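Local structure of protein SSD1 (Saccharomyces cerevisiae S288C, 7AM1) at residues N362-F367 with A379-N384; C394-V399 with T658-P663; S446-V451 with S470-S475; T498-A503 with F546-E551. The protein binds mRNA, including untranslated regions, and acts in translational repression as a non-enzymatic pseudonuclease of the RNase II family. All coordinates share one frame; numbering follows the deposited sequence.

Interaction 1. Residues N362-F367 with A379-N384; sequences NEYNIF and ALHVRN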
loop_
_atom_site.group_PDB
_atom_site.type_symbol
_atom_site.label_atom_id
_atom_site.label_comp_id
_atom_site.label_asym_id
_atom_site.label_seq_id
_atom_site.Cartn_x
_atom_site.Cartn_y
_atom_site.Cartn_z
ATOM N N ASN A 362 8.856 -29.518 29.480
ATOM C CA ASN A 362 8.853 -29.190 30.899
ATOM C C ASN A 362 9.529 -27.859 31.186
ATOM O O ASN A 362 9.222 -27.228 32.203
ATOM C CB ASN A 362 9.577 -30.271 31.710
ATOM C CG ASN A 362 8.886 -31.613 31.650
ATOM O OD1 ASN A 362 7.663 -31.692 31.544
ATOM N ND2 ASN A 362 9.669 -32.682 31.727
ATOM N N GLU A 363 10.398 -27.397 30.288
ATOM C CA GLU A 363 11.162 -26.177 30.501
ATOM C C GLU A 363 10.665 -24.999 29.686
ATOM O O GLU A 363 10.807 -23.858 30.130
ATOM C CB GLU A 363 12.641 -26.403 30.158
ATOM C CG GLU A 363 13.339 -27.476 30.980
ATOM C CD GLU A 363 13.520 -27.099 32.440
ATOM O OE1 GLU A 363 13.603 -25.892 32.746
ATOM O OE2 GLU A 363 13.595 -28.017 33.282
ATOM N N TYR A 364 10.103 -25.243 28.504
ATOM C CA TYR A 364 9.673 -24.182 27.605
ATOM C C TYR A 364 8.257 -24.479 27.143
ATOM O O TYR A 364 7.957 -25.606 26.737
ATOM C CB TYR A 364 10.613 -24.058 26.398
ATOM C CG TYR A 364 12.044 -23.787 26.788
ATOM C CD1 TYR A 364 12.472 -22.497 27.057
ATOM C CD2 TYR A 364 12.963 -24.820 26.900
ATOM C CE1 TYR A 364 13.773 -22.238 27.420
ATOM C CE2 TYR A 364 14.271 -24.574 27.270
ATOM C CZ TYR A 364 14.669 -23.278 27.527
ATOM O OH TYR A 364 15.968 -23.019 27.897
ATOM N N ASN A 365 7.392 -23.475 27.239
ATOM C CA ASN A 365 6.025 -23.540 26.732
ATOM C C ASN A 365 5.976 -22.640 25.500
ATOM O O ASN A 365 5.603 -21.470 25.573
ATOM C CB ASN A 365 5.014 -23.114 27.786
ATOM C CG ASN A 365 3.580 -23.321 27.333
ATOM O OD1 ASN A 365 3.313 -23.571 26.157
ATOM N ND2 ASN A 365 2.648 -23.222 28.271
ATOM N N ILE A 366 6.397 -23.188 24.371
ATOM C CA ILE A 366 6.460 -22.441 23.121
ATOM C C ILE A 366 5.102 -22.517 22.442
ATOM O O ILE A 366 4.548 -23.608 22.254
ATOM C CB ILE A 366 7.566 -22.991 22.208
ATOM C CG1 ILE A 366 8.940 -22.700 22.810
ATOM C CG2 ILE A 366 7.485 -22.359 20.822
ATOM C CD1 ILE A 366 10.057 -23.517 22.209
ATOM N N PHE A 367 4.555 -21.368 22.075
ATOM C CA PHE A 367 3.340 -21.352 21.277
ATOM C C PHE A 367 3.665 -20.786 19.904
ATOM O O PHE A 367 4.280 -19.721 19.787
ATOM C CB PHE A 367 2.207 -20.568 21.959
ATOM C CG PHE A 367 2.574 -19.179 22.399
ATOM C CD1 PHE A 367 3.227 -18.968 23.598
ATOM C CD2 PHE A 367 2.229 -18.079 21.626
ATOM C CE1 PHE A 367 3.556 -17.691 24.012
ATOM C CE2 PHE A 367 2.553 -16.796 22.037
ATOM C CZ PHE A 367 3.220 -16.604 23.231
ATOM N N ALA A 379 7.213 -18.371 16.441
ATOM C CA ALA A 379 6.785 -18.939 17.711
ATOM C C ALA A 379 7.492 -18.208 18.842
ATOM O O ALA A 379 8.562 -17.621 18.657
ATOM C CB ALA A 379 7.066 -20.445 17.768
ATOM N N LEU A 380 6.890 -18.265 20.030
ATOM C CA LEU A 380 7.397 -17.532 21.176
ATOM C C LEU A 380 7.350 -18.391 22.428
ATOM O O LEU A 380 6.532 -19.309 22.540
ATOM C CB LEU A 380 6.558 -16.276 21.462
ATOM C CG LEU A 380 6.626 -15.066 20.544
ATOM C CD1 LEU A 380 5.485 -14.117 20.900
ATOM C CD2 LEU A 380 7.979 -14.381 20.665
ATOM N N HIS A 381 8.222 -18.068 23.380
ATOM C CA HIS A 381 8.054 -18.538 24.744
ATOM C C HIS A 381 8.436 -17.407 25.684
ATOM O O HIS A 381 9.201 -16.509 25.323
ATOM C CB HIS A 381 8.875 -19.801 25.054
ATOM C CG HIS A 381 10.340 -19.567 25.271
ATOM N ND1 HIS A 381 11.284 -19.799 24.295
ATOM C CD2 HIS A 381 11.028 -19.186 26.375
ATOM C CE1 HIS A 381 12.488 -19.549 24.779
ATOM N NE2 HIS A 381 12.360 -19.170 26.038
ATOM N N VAL A 382 7.854 -17.435 26.875
ATOM C CA VAL A 382 8.256 -16.564 27.971
ATOM C C VAL A 382 8.524 -17.478 29.156
ATOM O O VAL A 382 7.745 -18.399 29.426
ATOM C CB VAL A 382 7.190 -15.505 28.308
ATOM C CG1 VAL A 382 7.509 -14.833 29.629
ATOM C CG2 VAL A 382 7.090 -14.477 27.206
ATOM N N ARG A 383 9.634 -17.253 29.838
ATOM C CA ARG A 383 10.042 -18.148 30.908
ATOM C C ARG A 383 10.619 -17.303 32.026
ATOM O O ARG A 383 11.313 -16.315 31.773
ATOM C CB ARG A 383 11.047 -19.184 30.378
ATOM C CG ARG A 383 11.583 -20.186 31.383
ATOM C CD ARG A 383 12.466 -21.205 30.657
ATOM N NE ARG A 383 13.100 -22.164 31.557
ATOM C CZ ARG A 383 14.283 -21.992 32.134
ATOM N NH1 ARG A 383 14.983 -20.888 31.914
ATOM N NH2 ARG A 383 14.766 -22.932 32.931
ATOM N N ASN A 384 10.285 -17.666 33.257
ATOM C CA ASN A 384 10.892 -17.063 34.434
ATOM C C ASN A 384 12.177 -17.821 34.734
ATOM O O ASN A 384 12.142 -19.028 34.993
ATOM C CB ASN A 384 9.918 -17.104 35.608
ATOM C CG ASN A 384 10.484 -16.485 36.863
ATOM O OD1 ASN A 384 11.633 -16.045 36.891
ATOM N ND2 ASN A 384 9.668 -16.432 37.911
HETATM O O HOH W 1 8.248 -21.019 28.642
#
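E363 and R383 form a salt bridge, with OE1 of E363 3.2 Å from NH2 of R383 and an N-H...O angle of 156°. The arginine chain is extended and the glutamate bent at chi2; OE1 comes in at the guanidinium edge, tilted 17° from its plane, with carboxylate and guanidinium well turned against each other. Y364 presents a ring edge to H381: its CD1 stands 3.5 Å from NE2 of H381, over one imidazole face. With planes at 68°, this is a T-shaped stack. E391 and H395 bond the two imidazole nitrogens, which probably fixes the face that the tyrosine meets. At N365 a water spans the gap, accepting from N365 N (3.0 Å) and donating to V382 O (2.8 Å). Beyond it the segment enters the mixed sheet of the RNB domain, where strands 367-370 and 378-384 are antiparallel neighbours. I366 sets CG2 at 3.6 Å from CB of A379 and lays CG1 against CB of H381. F367 starts the pairing proper: its N lies 2.9 Å from L380 O, and L380 N lies 3.0 Å from F367 O, a hydrogen-bonded antiparallel pair. The F367 ring receives L380 CB over one face in a CH-pi contact.

Interaction 2. Residues C394-V399 with T658-P663; sequences CHVVDV and THFTAP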
loop_
_atom_site.group_PDB
_atom_site.type_symbol
_atom_site.label_atom_id
_atom_site.label_comp_id
_atom_site.label_asym_id
_atom_site.label_seq_id
_atom_site.Cartn_x
_atom_site.Cartn_y
_atom_site.Cartn_z
ATOM N N CYS A 394 12.200 -15.871 20.795
ATOM C CA CYS A 394 11.561 -15.557 19.521
ATOM C C CYS A 394 12.145 -16.465 18.451
ATOM O O CYS A 394 13.342 -16.390 18.160
ATOM C CB CYS A 394 11.763 -14.083 19.172
ATOM S SG CYS A 394 11.244 -12.974 20.507
ATOM N N HIS A 395 11.304 -17.322 17.871
ATOM C CA HIS A 395 11.753 -18.418 17.022
ATOM C C HIS A 395 11.151 -18.276 15.633
ATOM O O HIS A 395 9.935 -18.097 15.493
ATOM C CB HIS A 395 11.357 -19.773 17.618
ATOM C CG HIS A 395 11.598 -19.883 19.093
ATOM N ND1 HIS A 395 12.854 -20.037 19.638
ATOM C CD2 HIS A 395 10.736 -19.863 20.139
ATOM C CE1 HIS A 395 12.757 -20.109 20.953
ATOM N NE2 HIS A 395 11.481 -20.004 21.284
ATOM N N VAL A 396 12.004 -18.373 14.613
ATOM C CA VAL A 396 11.609 -18.268 13.214
ATOM C C VAL A 396 12.030 -19.539 12.489
ATOM O O VAL A 396 13.145 -20.036 12.688
ATOM C CB VAL A 396 12.244 -17.033 12.541
ATOM C CG1 VAL A 396 11.854 -16.978 11.068
ATOM C CG2 VAL A 396 11.839 -15.757 13.264
ATOM N N VAL A 397 11.134 -20.069 11.651
ATOM C CA VAL A 397 11.466 -21.244 10.852
ATOM C C VAL A 397 12.766 -21.003 10.096
ATOM O O VAL A 397 12.944 -19.969 9.444
ATOM C CB VAL A 397 10.312 -21.583 9.890
ATOM C CG1 VAL A 397 10.734 -22.691 8.935
ATOM C CG2 VAL A 397 9.077 -21.990 10.668
ATOM N N ASP A 398 13.678 -21.973 10.175
ATOM C CA ASP A 398 14.980 -21.886 9.509
ATOM C C ASP A 398 14.837 -22.445 8.094
ATOM O O ASP A 398 15.308 -23.534 7.760
ATOM C CB ASP A 398 16.040 -22.626 10.318
ATOM C CG ASP A 398 17.455 -22.421 9.784
ATOM O OD1 ASP A 398 17.622 -21.846 8.685
ATOM O OD2 ASP A 398 18.409 -22.833 10.480
ATOM N N VAL A 399 14.154 -21.657 7.257
ATOM C CA VAL A 399 13.785 -22.112 5.922
ATOM C C VAL A 399 15.022 -22.502 5.126
ATOM O O VAL A 399 15.040 -23.538 4.452
ATOM C CB VAL A 399 12.973 -21.029 5.185
ATOM C CG1 VAL A 399 12.587 -21.509 3.796
ATOM C CG2 VAL A 399 11.731 -20.654 5.965
ATOM N N THR A 658 16.139 -4.589 9.267
ATOM C CA THR A 658 16.129 -5.523 8.151
ATOM C C THR A 658 14.919 -6.434 8.316
ATOM O O THR A 658 14.096 -6.244 9.219
ATOM C CB THR A 658 17.426 -6.334 8.057
ATOM O OG1 THR A 658 17.430 -7.057 6.817
ATOM C CG2 THR A 658 17.552 -7.321 9.208
ATOM N N HIS A 659 14.819 -7.437 7.448
ATOM C CA HIS A 659 13.706 -8.375 7.455
ATOM C C HIS A 659 14.224 -9.786 7.684
ATOM O O HIS A 659 14.985 -10.320 6.867
ATOM C CB HIS A 659 12.910 -8.288 6.154
ATOM C CG HIS A 659 11.836 -7.250 6.186
ATOM N ND1 HIS A 659 11.026 -6.987 5.104
ATOM C CD2 HIS A 659 11.427 -6.418 7.175
ATOM C CE1 HIS A 659 10.176 -6.026 5.418
ATOM N NE2 HIS A 659 10.393 -5.668 6.671
ATOM N N PHE A 660 13.788 -10.382 8.792
ATOM C CA PHE A 660 14.232 -11.691 9.248
ATOM C C PHE A 660 13.083 -12.594 9.673
ATOM O O PHE A 660 13.246 -13.820 9.623
ATOM C CB PHE A 660 15.222 -11.506 10.416
ATOM C CG PHE A 660 15.429 -12.724 11.286
ATOM C CD1 PHE A 660 16.454 -13.621 11.015
ATOM C CD2 PHE A 660 14.647 -12.932 12.412
ATOM C CE1 PHE A 660 16.666 -14.726 11.830
ATOM C CE2 PHE A 660 14.853 -14.036 13.231
ATOM C CZ PHE A 660 15.865 -14.931 12.940
ATOM N N THR A 661 11.910 -12.042 10.003
ATOM C CA THR A 661 10.864 -12.765 10.717
ATOM C C THR A 661 9.824 -13.436 9.821
ATOM O O THR A 661 8.875 -14.024 10.351
ATOM C CB THR A 661 10.130 -11.814 11.687
ATOM O OG1 THR A 661 9.814 -10.581 11.020
ATOM C CG2 THR A 661 10.975 -11.520 12.935
ATOM N N ALA A 662 9.956 -13.379 8.494
ATOM C CA ALA A 662 8.931 -13.921 7.597
ATOM C C ALA A 662 9.565 -14.575 6.373
ATOM O O ALA A 662 9.260 -14.225 5.230
ATOM C CB ALA A 662 7.945 -12.825 7.188
ATOM N N PRO A 663 10.429 -15.575 6.583
ATOM C CA PRO A 663 11.060 -16.254 5.437
ATOM C C PRO A 663 10.105 -17.092 4.601
ATOM O O PRO A 663 10.456 -17.443 3.467
ATOM C CB PRO A 663 12.127 -17.133 6.105
ATOM C CG PRO A 663 11.524 -17.450 7.448
ATOM C CD PRO A 663 10.856 -16.159 7.868
#
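The forked tip of V396 fits against the irregular surface made by F660, T661 and P663, one methyl serving each side. CG2 reaches F660 CE2 at 3.5 Å, approaching the ring obliquely, and also lies 4.0 Å from T661 CA. The other branch, CG1, is anti to the backbone N (chi1 178°) and presses on P663 CD at 3.5 Å, tighter than usual for two carbons. The proline is the bump for a second hollow. Its CG and CB fit against CG2 of V399, with CG to CG2 at 3.5 Å, while CG also sits 3.5 Å from V397 O. The inverse gamma turn centred on D398 lies between V397 and V399 and probably helps bring V399 round to the proline. An alanine in place of V396 would remove both methyls and would probably open a gap between the F660 and P663 rings. No hydrogen bond crosses; the buried segments meet through apolar van der Waals contacts, joining the end of strand 389-397 to the loop before helix 668-681. That helix backs the loop through L676 on F660 and H673 on P663, helix 544-568 adds V560 on F660, and V396 pairs through its backbone with L449 of strand 446-456.

Interaction 3. Residues S446-V451 with S470-S475; sequences SATLSV and STISPS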
loop_
_atom_site.group_PDB
_atom_site.type_symbol
_atom_site.label_atom_id
_atom_site.label_comp_id
_atom_site.label_asym_id
_atom_site.label_seq_id
_atom_site.Cartn_x
_atom_site.Cartn_y
_atom_site.Cartn_z
ATOM N N SER A 446 11.048 -28.695 14.775
ATOM C CA SER A 446 11.368 -27.835 13.646
ATOM C C SER A 446 12.681 -27.108 13.886
ATOM O O SER A 446 12.949 -26.643 14.997
ATOM C CB SER A 446 10.262 -26.801 13.398
ATOM O OG SER A 446 9.062 -27.432 13.001
ATOM N N ALA A 447 13.488 -27.002 12.835
ATOM C CA ALA A 447 14.699 -26.198 12.889
ATOM C C ALA A 447 14.326 -24.725 12.781
ATOM O O ALA A 447 13.524 -24.340 11.923
ATOM C CB ALA A 447 15.651 -26.592 11.762
ATOM N N THR A 448 14.915 -23.899 13.642
ATOM C CA THR A 448 14.549 -22.494 13.726
ATOM C C THR A 448 15.800 -21.650 13.919
ATOM O O THR A 448 16.887 -22.157 14.203
ATOM C CB THR A 448 13.548 -22.244 14.868
ATOM O OG1 THR A 448 13.995 -22.909 16.057
ATOM C CG2 THR A 448 12.156 -22.757 14.506
ATOM N N LEU A 449 15.643 -20.348 13.710
ATOM C CA LEU A 449 16.613 -19.342 14.121
ATOM C C LEU A 449 15.951 -18.512 15.211
ATOM O O LEU A 449 14.829 -18.028 15.027
ATOM C CB LEU A 449 17.039 -18.456 12.946
ATOM C CG LEU A 449 17.721 -19.135 11.752
ATOM C CD1 LEU A 449 18.075 -18.117 10.660
ATOM C CD2 LEU A 449 18.968 -19.898 12.182
ATOM N N SER A 450 16.624 -18.362 16.346
ATOM C CA SER A 450 15.996 -17.783 17.521
ATOM C C SER A 450 16.738 -16.544 17.991
ATOM O O SER A 450 17.968 -16.469 17.909
ATOM C CB SER A 450 15.933 -18.799 18.664
ATOM O OG SER A 450 15.161 -19.929 18.301
ATOM N N VAL A 451 15.967 -15.576 18.479
ATOM C CA VAL A 451 16.478 -14.423 19.212
ATOM C C VAL A 451 15.855 -14.468 20.603
ATOM O O VAL A 451 14.628 -14.372 20.743
ATOM C CB VAL A 451 16.157 -13.102 18.496
ATOM C CG1 VAL A 451 16.629 -11.923 19.330
ATOM C CG2 VAL A 451 16.792 -13.078 17.106
ATOM N N SER A 470 18.561 -23.079 16.421
ATOM C CA SER A 470 17.824 -23.723 17.496
ATOM C C SER A 470 16.903 -24.793 16.926
ATOM O O SER A 470 16.803 -24.989 15.710
ATOM C CB SER A 470 17.007 -22.699 18.292
ATOM O OG SER A 470 16.123 -21.995 17.434
ATOM N N THR A 471 16.223 -25.482 17.835
ATOM C CA THR A 471 15.205 -26.470 17.514
ATOM C C THR A 471 14.093 -26.302 18.537
ATOM O O THR A 471 14.368 -26.207 19.738
ATOM C CB THR A 471 15.768 -27.896 17.565
ATOM O OG1 THR A 471 16.843 -28.025 16.626
ATOM C CG2 THR A 471 14.693 -28.916 17.239
ATOM N N ILE A 472 12.848 -26.259 18.064
ATOM C CA ILE A 472 11.697 -26.082 18.937
ATOM C C ILE A 472 10.714 -27.214 18.681
ATOM O O ILE A 472 10.744 -27.884 17.647
ATOM C CB ILE A 472 10.998 -24.712 18.743
ATOM C CG1 ILE A 472 10.344 -24.605 17.359
ATOM C CG2 ILE A 472 11.993 -23.578 18.957
ATOM C CD1 ILE A 472 9.461 -23.375 17.184
ATOM N N SER A 473 9.834 -27.422 19.662
ATOM C CA SER A 473 8.693 -28.324 19.531
ATOM C C SER A 473 7.532 -27.639 20.232
ATOM O O SER A 473 7.377 -27.742 21.451
ATOM C CB SER A 473 8.982 -29.694 20.152
ATOM O OG SER A 473 7.901 -30.582 19.928
ATOM N N PRO A 474 6.695 -26.907 19.486
ATOM C CA PRO A 474 5.660 -26.095 20.139
ATOM C C PRO A 474 4.741 -26.926 21.022
ATOM O O PRO A 474 4.388 -28.062 20.700
ATOM C CB PRO A 474 4.897 -25.474 18.962
ATOM C CG PRO A 474 5.870 -25.487 17.832
ATOM C CD PRO A 474 6.699 -26.722 18.023
ATOM N N SER A 475 4.359 -26.342 22.152
ATOM C CA SER A 475 3.346 -26.940 23.007
ATOM C C SER A 475 1.946 -26.531 22.588
ATOM O O SER A 475 0.989 -27.272 22.843
ATOM C CB SER A 475 3.584 -26.542 24.465
ATOM O OG SER A 475 4.758 -27.157 24.959
#
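The hydroxyl oxygen of S470 is approached by two others: OG1 of T448 at 2.7 Å, a hydrogen bond in which either could donate, and OG of S450, modelled at only 2.4 Å. The second distance is so short that its exact value is doubtful. Geometry explains the gathering: S470 OG lies between its backbone N and carbonyl carbon (chi1 57°), a position that T448 OG1 shares on its own residue, and both side chains project from the same face of the sheet. S450 OG is also bonded to H395 ND1, so the polar cluster continues into the next strand.

The backbones of the hairpin formed by strands 446-456 and 462-472 pair in antiparallel register. T448 N meets S470 O at 3.0 Å, and S470 N meets T448 O at 2.9 Å. The first donor stands well above the carbonyl plane, by 48°. Two residues along, towards S446 on one strand and I472 on the other, the next hydrogen-bonded pair has S446 N 3.0 Å from I472 O and I472 N 3.1 Å from S446 O. Between the two pairs A447 and T471 form the non-hydrogen-bonded pair. CA of T471 also approaches O of S446 at 3.4 Å in a CA-H...O contact. I472 closes the serine-threonine face with carbon: its CD1 lies 3.8 Å from CG2 of T448, the two side chains crossing at about a right angle. The short strand segments diverge from strict antiparallel, at 125°. Strand 389-397 flanks strand 446-456, and strand 356-358 borders strand 462-472, placing F358 against S450, S470 and I472.

Interaction 4. Residues T498-A503 with F546-E551; sequences TVQEIA and FVVINE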
loop_
_atom_site.group_PDB
_atom_site.type_symbol
_atom_site.label_atom_id
_atom_site.label_comp_id
_atom_site.label_asym_id
_atom_site.label_seq_id
_atom_site.Cartn_x
_atom_site.Cartn_y
_atom_site.Cartn_z
ATOM N N THR A 498 1.696 -11.398 30.043
ATOM C CA THR A 498 3.095 -11.019 30.174
ATOM C C THR A 498 3.705 -10.730 28.811
ATOM O O THR A 498 4.483 -9.782 28.664
ATOM C CB THR A 498 3.876 -12.117 30.887
ATOM O OG1 THR A 498 3.228 -12.419 32.125
ATOM C CG2 THR A 498 5.299 -11.659 31.161
ATOM N N VAL A 499 3.345 -11.525 27.799
ATOM C CA VAL A 499 3.818 -11.266 26.444
ATOM C C VAL A 499 3.384 -9.880 25.991
ATOM O O VAL A 499 4.169 -9.131 25.394
ATOM C CB VAL A 499 3.308 -12.351 25.478
ATOM C CG1 VAL A 499 3.685 -12.004 24.052
ATOM C CG2 VAL A 499 3.866 -13.710 25.852
ATOM N N GLN A 500 2.133 -9.510 26.274
ATOM C CA GLN A 500 1.650 -8.189 25.890
ATOM C C GLN A 500 2.461 -7.096 26.574
ATOM O O GLN A 500 2.875 -6.124 25.934
ATOM C CB GLN A 500 0.165 -8.044 26.225
ATOM C CG GLN A 500 -0.354 -6.616 26.098
ATOM C CD GLN A 500 -1.857 -6.509 26.266
ATOM O OE1 GLN A 500 -2.560 -7.515 26.379
ATOM N NE2 GLN A 500 -2.361 -5.281 26.280
ATOM N N GLU A 501 2.717 -7.243 27.875
ATOM C CA GLU A 501 3.461 -6.205 28.577
ATOM C C GLU A 501 4.892 -6.120 28.067
ATOM O O GLU A 501 5.468 -5.027 28.026
ATOM C CB GLU A 501 3.434 -6.449 30.085
ATOM C CG GLU A 501 4.260 -5.443 30.877
ATOM C CD GLU A 501 3.886 -3.999 30.580
ATOM O OE1 GLU A 501 4.780 -3.127 30.657
ATOM O OE2 GLU A 501 2.708 -3.736 30.253
ATOM N N ILE A 502 5.481 -7.249 27.671
ATOM C CA ILE A 502 6.805 -7.210 27.057
ATOM C C ILE A 502 6.746 -6.480 25.721
ATOM O O ILE A 502 7.558 -5.591 25.444
ATOM C CB ILE A 502 7.365 -8.635 26.896
ATOM C CG1 ILE A 502 7.657 -9.249 28.265
ATOM C CG2 ILE A 502 8.630 -8.617 26.038
ATOM C CD1 ILE A 502 7.934 -10.734 28.212
ATOM N N ALA A 503 5.775 -6.833 24.877
ATOM C CA ALA A 503 5.608 -6.117 23.618
ATOM C C ALA A 503 5.416 -4.626 23.863
ATOM O O ALA A 503 5.984 -3.795 23.146
ATOM C CB ALA A 503 4.426 -6.687 22.837
ATOM N N PHE A 546 -2.306 -8.729 16.774
ATOM C CA PHE A 546 -1.332 -8.461 15.725
ATOM C C PHE A 546 -0.273 -7.472 16.202
ATOM O O PHE A 546 0.921 -7.663 15.952
ATOM C CB PHE A 546 -2.013 -7.922 14.468
ATOM C CG PHE A 546 -1.034 -7.430 13.430
ATOM C CD1 PHE A 546 -0.470 -8.307 12.516
ATOM C CD2 PHE A 546 -0.636 -6.102 13.402
ATOM C CE1 PHE A 546 0.455 -7.861 11.570
ATOM C CE2 PHE A 546 0.290 -5.655 12.464
ATOM C CZ PHE A 546 0.833 -6.536 11.549
ATOM N N VAL A 547 -0.693 -6.408 16.892
ATOM C CA VAL A 547 0.244 -5.366 17.299
ATOM C C VAL A 547 1.251 -5.920 18.299
ATOM O O VAL A 547 2.444 -5.596 18.243
ATOM C CB VAL A 547 -0.523 -4.162 17.876
ATOM C CG1 VAL A 547 0.430 -3.163 18.513
ATOM C CG2 VAL A 547 -1.345 -3.485 16.793
ATOM N N VAL A 548 0.788 -6.762 19.229
ATOM C CA VAL A 548 1.684 -7.386 20.201
ATOM C C VAL A 548 2.771 -8.178 19.486
ATOM O O VAL A 548 3.970 -7.979 19.720
ATOM C CB VAL A 548 0.887 -8.282 21.169
ATOM C CG1 VAL A 548 1.825 -9.199 21.947
ATOM C CG2 VAL A 548 0.078 -7.442 22.129
ATOM N N ILE A 549 2.366 -9.096 18.606
ATOM C CA ILE A 549 3.337 -9.910 17.890
ATOM C C ILE A 549 4.165 -9.046 16.947
ATOM O O ILE A 549 5.356 -9.308 16.748
ATOM C CB ILE A 549 2.627 -11.049 17.131
ATOM C CG1 ILE A 549 1.846 -11.948 18.102
ATOM C CG2 ILE A 549 3.621 -11.840 16.288
ATOM C CD1 ILE A 549 2.677 -12.597 19.213
ATOM N N ASN A 550 3.560 -8.007 16.354
ATOM C CA ASN A 550 4.282 -7.165 15.401
ATOM C C ASN A 550 5.384 -6.365 16.091
ATOM O O ASN A 550 6.473 -6.189 15.531
ATOM C CB ASN A 550 3.311 -6.221 14.676
ATOM C CG ASN A 550 3.915 -5.602 13.402
ATOM O OD1 ASN A 550 4.651 -6.260 12.659
ATOM N ND2 ASN A 550 3.595 -4.334 13.149
ATOM N N GLU A 551 5.130 -5.864 17.302
ATOM C CA GLU A 551 6.172 -5.099 17.979
ATOM C C GLU A 551 7.291 -6.009 18.471
ATOM O O GLU A 551 8.449 -5.582 18.547
ATOM C CB GLU A 551 5.586 -4.290 19.133
ATOM C CG GLU A 551 4.838 -3.036 18.681
ATOM C CD GLU A 551 5.747 -2.007 18.015
ATOM O OE1 GLU A 551 6.922 -1.884 18.429
ATOM O OE2 GLU A 551 5.287 -1.326 17.068
#
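V548 projects its two methyls against V499, Q500 and A503, in a helix-helix crossing within the RNB domain. The axes of 498-503 and 546-551, on helices 495-510 and 544-568, pass 8.9 Å apart at 57°. The valine's branches divide the work. CG1 is anti to the backbone N (chi1 166°) and lies 4.0 Å from V499 CG1, the two side chains crossing at about a right angle; the same methyl reaches A503 CB at 3.7 Å. CG2 turns instead to the aliphatic part of Q500, 4.1 Å from its CG, again with the side chains roughly perpendicular. Because the Q500 chain is extended beyond CG, its methylenes run past the valine and its amide is carried beyond it. Replacing V548 with a glycine would take away both methyls and would probably leave V499 and Q500 facing a gap between the helices. E551, one turn further along, offers only CB to the partner helix, while its carboxylate turns off to salt bridges with R554 and R510. No hydrogen bond links the two segments. The backbones come nearest at A503 and V548, where the small alanine probably allows the close approach: its CB stands 3.4 Å from V548 O.

All four contacts lie in the RNB domain. Interactions 1, 2 and 3 share one sheet, in which strands 378-384, 389-397 and 446-456 are successive neighbours, and H395 of 394-399 links interactions 1 and 3. Interaction 1, partly exposed, mixes a salt bridge, a water bridge and strand pairing; interaction 3, buried, relies on backbone bonds and clustered hydroxyls. Interactions 2 and 4 are also buried but purely apolar in their side-chain packing, joining the sheet to a loop and helix to helix. Their centres lie about 17 Å apart and their nearest atoms about 7 Å apart, so they do not touch, whereas V382 and L380 of interaction 1 pack directly on V499 and I549 of interaction 4.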